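Local coordinates for Iron(III) ABC transporter, periplasmic iron-compound-binding protein (Vibrio cholerae, PDB 5GGY), which probably binds hydroxamate siderophores such as ferric Desferal in the periplasm and hands them to an ABC transporter for iron uptake, at residues N105-I117 / L175-E187. Numbering follows the deposited sequence.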
loop_
_atom_site.group_PDB
_atom_site.type_symbol
_atom_site.label_atom_id
_atom_site.label_comp_id
_atom_site.label_asym_id
_atom_site.label_seq_id
_atom_site.Cartn_x
_atom_site.Cartn_y
_atom_site.Cartn_z
ATOM N N ASN A 105 -8.518 -11.855 12.215
ATOM C CA ASN A 105 -8.742 -11.595 10.800
ATOM C C ASN A 105 -9.665 -12.653 10.197
ATOM O O ASN A 105 -10.082 -13.589 10.884
ATOM C CB ASN A 105 -7.408 -11.561 10.049
ATOM C CG ASN A 105 -7.511 -10.871 8.697
ATOM O OD1 ASN A 105 -8.607 -10.581 8.217
ATOM N ND2 ASN A 105 -6.365 -10.616 8.072
ATOM N N PHE A 106 -9.992 -12.478 8.918
ATOM C CA PHE A 106 -10.761 -13.451 8.145
ATOM C C PHE A 106 -12.142 -13.701 8.737
ATOM O O PHE A 106 -12.697 -14.793 8.612
ATOM C CB PHE A 106 -9.984 -14.765 8.025
ATOM C CG PHE A 106 -8.608 -14.595 7.447
ATOM C CD1 PHE A 106 -8.430 -14.509 6.076
ATOM C CD2 PHE A 106 -7.495 -14.507 8.270
ATOM C CE1 PHE A 106 -7.166 -14.342 5.539
ATOM C CE2 PHE A 106 -6.234 -14.338 7.735
ATOM C CZ PHE A 106 -6.070 -14.252 6.370
ATOM N N SER A 107 -12.697 -12.680 9.381
ATOM C CA SER A 107 -14.068 -12.762 9.856
ATOM C C SER A 107 -15.004 -12.419 8.706
ATOM O O SER A 107 -14.561 -11.969 7.649
ATOM C CB SER A 107 -14.301 -11.827 11.046
ATOM O OG SER A 107 -15.013 -10.668 10.652
ATOM N N GLU A 108 -16.294 -12.644 8.923
ATOM C CA GLU A 108 -17.326 -12.395 7.924
ATOM C C GLU A 108 -17.291 -10.963 7.394
ATOM O O GLU A 108 -17.477 -10.722 6.201
ATOM C CB GLU A 108 -18.706 -12.704 8.517
ATOM C CG GLU A 108 -18.807 -12.492 10.027
ATOM C CD GLU A 108 -18.253 -13.657 10.835
ATOM O OE1 GLU A 108 -18.180 -14.777 10.286
ATOM O OE2 GLU A 108 -17.875 -13.447 12.008
ATOM N N GLN A 109 -17.028 -10.018 8.290
ATOM C CA GLN A 109 -17.072 -8.602 7.952
ATOM C C GLN A 109 -15.688 -8.005 7.718
ATOM O O GLN A 109 -15.566 -6.827 7.393
ATOM C CB GLN A 109 -17.801 -7.831 9.054
ATOM C CG GLN A 109 -17.309 -8.138 10.456
ATOM C CD GLN A 109 -18.298 -7.718 11.519
ATOM O OE1 GLN A 109 -19.132 -8.514 11.955
ATOM N NE2 GLN A 109 -18.220 -6.461 11.938
ATOM N N ASP A 110 -14.649 -8.817 7.885
ATOM C CA ASP A 110 -13.287 -8.366 7.615
ATOM C C ASP A 110 -12.949 -8.436 6.131
ATOM O O ASP A 110 -13.324 -9.381 5.439
ATOM C CB ASP A 110 -12.264 -9.197 8.396
ATOM C CG ASP A 110 -12.206 -8.826 9.861
ATOM O OD1 ASP A 110 -11.855 -9.703 10.678
ATOM O OD2 ASP A 110 -12.512 -7.661 10.199
ATOM N N ASN A 111 -12.241 -7.425 5.644
ATOM C CA ASN A 111 -11.569 -7.537 4.362
ATOM C C ASN A 111 -10.159 -8.038 4.625
ATOM O O ASN A 111 -9.279 -7.269 4.996
ATOM C CB ASN A 111 -11.550 -6.209 3.609
ATOM C CG ASN A 111 -11.051 -6.364 2.189
ATOM O OD1 ASN A 111 -9.860 -6.213 1.917
ATOM N ND2 ASN A 111 -11.958 -6.689 1.275
ATOM N N ALA A 112 -9.969 -9.339 4.428
ATOM C CA ALA A 112 -8.790 -10.064 4.903
ATOM C C ALA A 112 -7.456 -9.398 4.578
ATOM O O ALA A 112 -6.614 -9.220 5.456
ATOM C CB ALA A 112 -8.803 -11.476 4.343
ATOM N N ALA A 113 -7.269 -9.027 3.317
ATOM C CA ALA A 113 -6.001 -8.460 2.863
ATOM C C ALA A 113 -5.698 -7.107 3.501
ATOM O O ALA A 113 -4.559 -6.832 3.873
ATOM C CB ALA A 113 -6.002 -8.331 1.364
ATOM N N GLN A 114 -6.717 -6.262 3.622
ATOM C CA GLN A 114 -6.543 -4.956 4.249
ATOM C C GLN A 114 -6.203 -5.109 5.724
ATOM O O GLN A 114 -5.355 -4.387 6.249
ATOM C CB GLN A 114 -7.799 -4.099 4.089
ATOM C CG GLN A 114 -8.067 -3.650 2.665
ATOM C CD GLN A 114 -9.279 -2.743 2.570
ATOM O OE1 GLN A 114 -9.811 -2.292 3.585
ATOM N NE2 GLN A 114 -9.724 -2.473 1.347
ATOM N N VAL A 115 -6.866 -6.056 6.383
ATOM C CA VAL A 115 -6.627 -6.322 7.797
ATOM C C VAL A 115 -5.230 -6.898 8.002
ATOM O O VAL A 115 -4.544 -6.569 8.968
ATOM C CB VAL A 115 -7.680 -7.292 8.371
ATOM C CG1 VAL A 115 -7.381 -7.613 9.824
ATOM C CG2 VAL A 115 -9.070 -6.693 8.241
ATOM N N ALA A 116 -4.811 -7.748 7.071
ATOM C CA ALA A 116 -3.472 -8.331 7.099
ATOM C C ALA A 116 -2.404 -7.252 6.977
ATOM O O ALA A 116 -1.380 -7.301 7.660
ATOM C CB ALA A 116 -3.310 -9.356 5.989
ATOM N N ILE A 117 -2.653 -6.285 6.101
ATOM C CA ILE A 117 -1.753 -5.157 5.910
ATOM C C ILE A 117 -1.716 -4.270 7.148
ATOM O O ILE A 117 -0.658 -3.815 7.573
ATOM C CB ILE A 117 -2.171 -4.305 4.688
ATOM C CG1 ILE A 117 -1.933 -5.080 3.397
ATOM C CG2 ILE A 117 -1.410 -2.992 4.666
ATOM C CD1 ILE A 117 -2.355 -4.329 2.157
ATOM N N LEU A 175 -14.561 -21.917 -2.928
ATOM C CA LEU A 175 -14.392 -20.718 -3.744
ATOM C C LEU A 175 -14.002 -19.527 -2.882
ATOM O O LEU A 175 -14.616 -19.274 -1.847
ATOM C CB LEU A 175 -15.672 -20.393 -4.518
ATOM C CG LEU A 175 -16.083 -21.353 -5.634
ATOM C CD1 LEU A 175 -17.360 -20.867 -6.302
ATOM C CD2 LEU A 175 -14.966 -21.492 -6.653
ATOM N N TYR A 176 -12.984 -18.790 -3.312
ATOM C CA TYR A 176 -12.544 -17.617 -2.562
ATOM C C TYR A 176 -13.415 -16.407 -2.878
ATOM O O TYR A 176 -13.619 -16.058 -4.039
ATOM C CB TYR A 176 -11.066 -17.324 -2.837
ATOM C CG TYR A 176 -10.167 -18.278 -2.088
ATOM C CD1 TYR A 176 -9.863 -18.064 -0.749
ATOM C CD2 TYR A 176 -9.660 -19.413 -2.705
ATOM C CE1 TYR A 176 -9.059 -18.942 -0.054
ATOM C CE2 TYR A 176 -8.855 -20.296 -2.016
ATOM C CZ TYR A 176 -8.559 -20.056 -0.693
ATOM O OH TYR A 176 -7.759 -20.933 -0.001
ATOM N N THR A 177 -13.925 -15.780 -1.822
ATOM C CA THR A 177 -14.952 -14.755 -1.948
ATOM C C THR A 177 -14.387 -13.337 -2.013
ATOM O O THR A 177 -13.174 -13.141 -2.064
ATOM C CB THR A 177 -15.947 -14.841 -0.776
ATOM O OG1 THR A 177 -15.298 -14.453 0.440
ATOM C CG2 THR A 177 -16.473 -16.265 -0.629
ATOM N N GLU A 178 -15.286 -12.357 -2.003
ATOM C CA GLU A 178 -14.933 -10.952 -2.207
ATOM C C GLU A 178 -13.992 -10.409 -1.134
ATOM O O GLU A 178 -13.132 -9.577 -1.417
ATOM C CB GLU A 178 -16.201 -10.095 -2.256
ATOM C CG GLU A 178 -15.954 -8.629 -2.559
ATOM C CD GLU A 178 -17.220 -7.797 -2.497
ATOM O OE1 GLU A 178 -17.162 -6.600 -2.849
ATOM O OE2 GLU A 178 -18.272 -8.341 -2.097
ATOM N N ASN A 179 -14.152 -10.889 0.094
ATOM C CA ASN A 179 -13.355 -10.401 1.212
ATOM C C ASN A 179 -12.099 -11.232 1.455
ATOM O O ASN A 179 -11.416 -11.055 2.463
ATOM C CB ASN A 179 -14.201 -10.368 2.483
ATOM C CG ASN A 179 -14.714 -11.738 2.873
ATOM O OD1 ASN A 179 -14.884 -12.614 2.026
ATOM N ND2 ASN A 179 -14.962 -11.933 4.164
ATOM N N SER A 180 -11.797 -12.139 0.532
ATOM C CA SER A 180 -10.634 -13.007 0.675
ATOM C C SER A 180 -9.362 -12.320 0.189
ATOM O O SER A 180 -9.412 -11.270 -0.449
ATOM C CB SER A 180 -10.840 -14.317 -0.089
ATOM O OG SER A 180 -10.923 -14.088 -1.484
ATOM N N THR A 181 -8.220 -12.922 0.502
ATOM C CA THR A 181 -6.932 -12.411 0.045
ATOM C C THR A 181 -6.615 -12.737 -1.427
ATOM O O THR A 181 -5.959 -11.936 -2.095
ATOM C CB THR A 181 -5.771 -12.923 0.939
ATOM O OG1 THR A 181 -5.827 -14.348 1.055
ATOM C CG2 THR A 181 -5.857 -12.304 2.325
ATOM N N PRO A 182 -7.063 -13.902 -1.944
ATOM C CA PRO A 182 -6.813 -14.070 -3.382
ATOM C C PRO A 182 -7.628 -13.104 -4.240
ATOM O O PRO A 182 -7.166 -12.689 -5.302
ATOM C CB PRO A 182 -7.233 -15.518 -3.646
ATOM C CG PRO A 182 -7.112 -16.194 -2.330
ATOM C CD PRO A 182 -7.526 -15.162 -1.332
ATOM N N GLN A 183 -8.825 -12.756 -3.779
ATOM C CA GLN A 183 -9.664 -11.781 -4.470
ATOM C C GLN A 183 -8.951 -10.436 -4.574
ATOM O O GLN A 183 -8.966 -9.788 -5.622
ATOM C CB GLN A 183 -11.003 -11.617 -3.749
ATOM C CG GLN A 183 -11.857 -10.471 -4.266
ATOM C CD GLN A 183 -12.423 -10.725 -5.652
ATOM O OE1 GLN A 183 -12.368 -11.842 -6.167
ATOM N NE2 GLN A 183 -12.974 -9.682 -6.263
ATOM N N TYR A 184 -8.327 -10.027 -3.474
ATOM C CA TYR A 184 -7.544 -8.801 -3.428
ATOM C C TYR A 184 -6.387 -8.878 -4.415
ATOM O O TYR A 184 -6.085 -7.912 -5.116
ATOM C CB TYR A 184 -7.031 -8.560 -2.005
ATOM C CG TYR A 184 -5.940 -7.514 -1.883
ATOM C CD1 TYR A 184 -4.594 -7.862 -1.979
ATOM C CD2 TYR A 184 -6.253 -6.186 -1.634
ATOM C CE1 TYR A 184 -3.600 -6.912 -1.859
ATOM C CE2 TYR A 184 -5.266 -5.230 -1.509
ATOM C CZ TYR A 184 -3.941 -5.599 -1.621
ATOM O OH TYR A 184 -2.952 -4.651 -1.499
ATOM N N VAL A 185 -5.745 -10.039 -4.454
ATOM C CA VAL A 185 -4.637 -10.287 -5.365
ATOM C C VAL A 185 -5.082 -10.180 -6.826
ATOM O O VAL A 185 -4.405 -9.553 -7.645
ATOM C CB VAL A 185 -4.014 -11.674 -5.109
ATOM C CG1 VAL A 185 -3.199 -12.139 -6.306
ATOM C CG2 VAL A 185 -3.168 -11.654 -3.836
ATOM N N LEU A 186 -6.223 -10.787 -7.142
ATOM C CA LEU A 186 -6.787 -10.729 -8.489
ATOM C C LEU A 186 -7.079 -9.293 -8.918
ATOM O O LEU A 186 -6.699 -8.880 -10.013
ATOM C CB LEU A 186 -8.067 -11.565 -8.572
ATOM C CG LEU A 186 -7.936 -13.078 -8.386
ATOM C CD1 LEU A 186 -9.297 -13.752 -8.478
ATOM C CD2 LEU A 186 -6.975 -13.661 -9.408
ATOM N N GLU A 187 -7.758 -8.541 -8.056
ATOM C CA GLU A 187 -8.090 -7.149 -8.350
ATOM C C GLU A 187 -6.834 -6.301 -8.524
ATOM O O GLU A 187 -6.759 -5.454 -9.414
ATOM C CB GLU A 187 -8.966 -6.557 -7.243
ATOM C CG GLU A 187 -10.315 -7.233 -7.071
ATOM C CD GLU A 187 -11.073 -6.688 -5.878
ATOM O OE1 GLU A 187 -10.575 -5.730 -5.251
ATOM O OE2 GLU A 187 -12.161 -7.214 -5.564
#
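With chi1 at 166°, Tyr184 carries its ring opposite the backbone N and lays one face under the methyl of Ala113, while Asn179, its CG tucked between backbone N and carbonyl carbon (chi1 61°), presents its amide to the loop that leads into helix 112-126. The methyl of Ala113 sits over the CG end of the ring rather than its centre: CB lies 3.7 Å from the centroid of Tyr184, a CH-pi contact, and 3.3 Å from Tyr184 CG. At the far end of the same ring Ile117 crosses at about a right angle and brings its CD1 to 3.7 Å from Tyr184 OH. Thr181 CG2 packs against Ala112 CB (3.7 Å) and Phe106 CE1 (4.0 Å). Leu264 of helix 262-276 packs against Ala113, Thr181 and Tyr184.

The polar half is built round Asn179, which is held on both its amide and its backbone. Its ND2 donates to Asp110 O (3.3 Å), meeting that oxygen nearly head-on, and also to Lys200 O, two acceptors that hold the NH2 end of the amide. Asn179 O in turn accepts from Ala112 N at 3.0 Å, taking up a backbone N-H in the first turn of helix 112-126. Asn105 ND2 reaches Ala112 O almost straight (3.0 Å), tying the loop to the helix it precedes.

Asn111 and Ser180 occupy the N-cap positions, and the axes of segments 112-117 and 181-187 lie 94° apart. The loop before helix 112-126, which follows strand 100-102 of the parallel sheet, is thus joined to the type I turn Thr177-Ser180 and the helix following strand 172-176 of the mixed sheet, an interlobe contact consistent with the two-lobed fold of periplasmic siderophore-binding proteins.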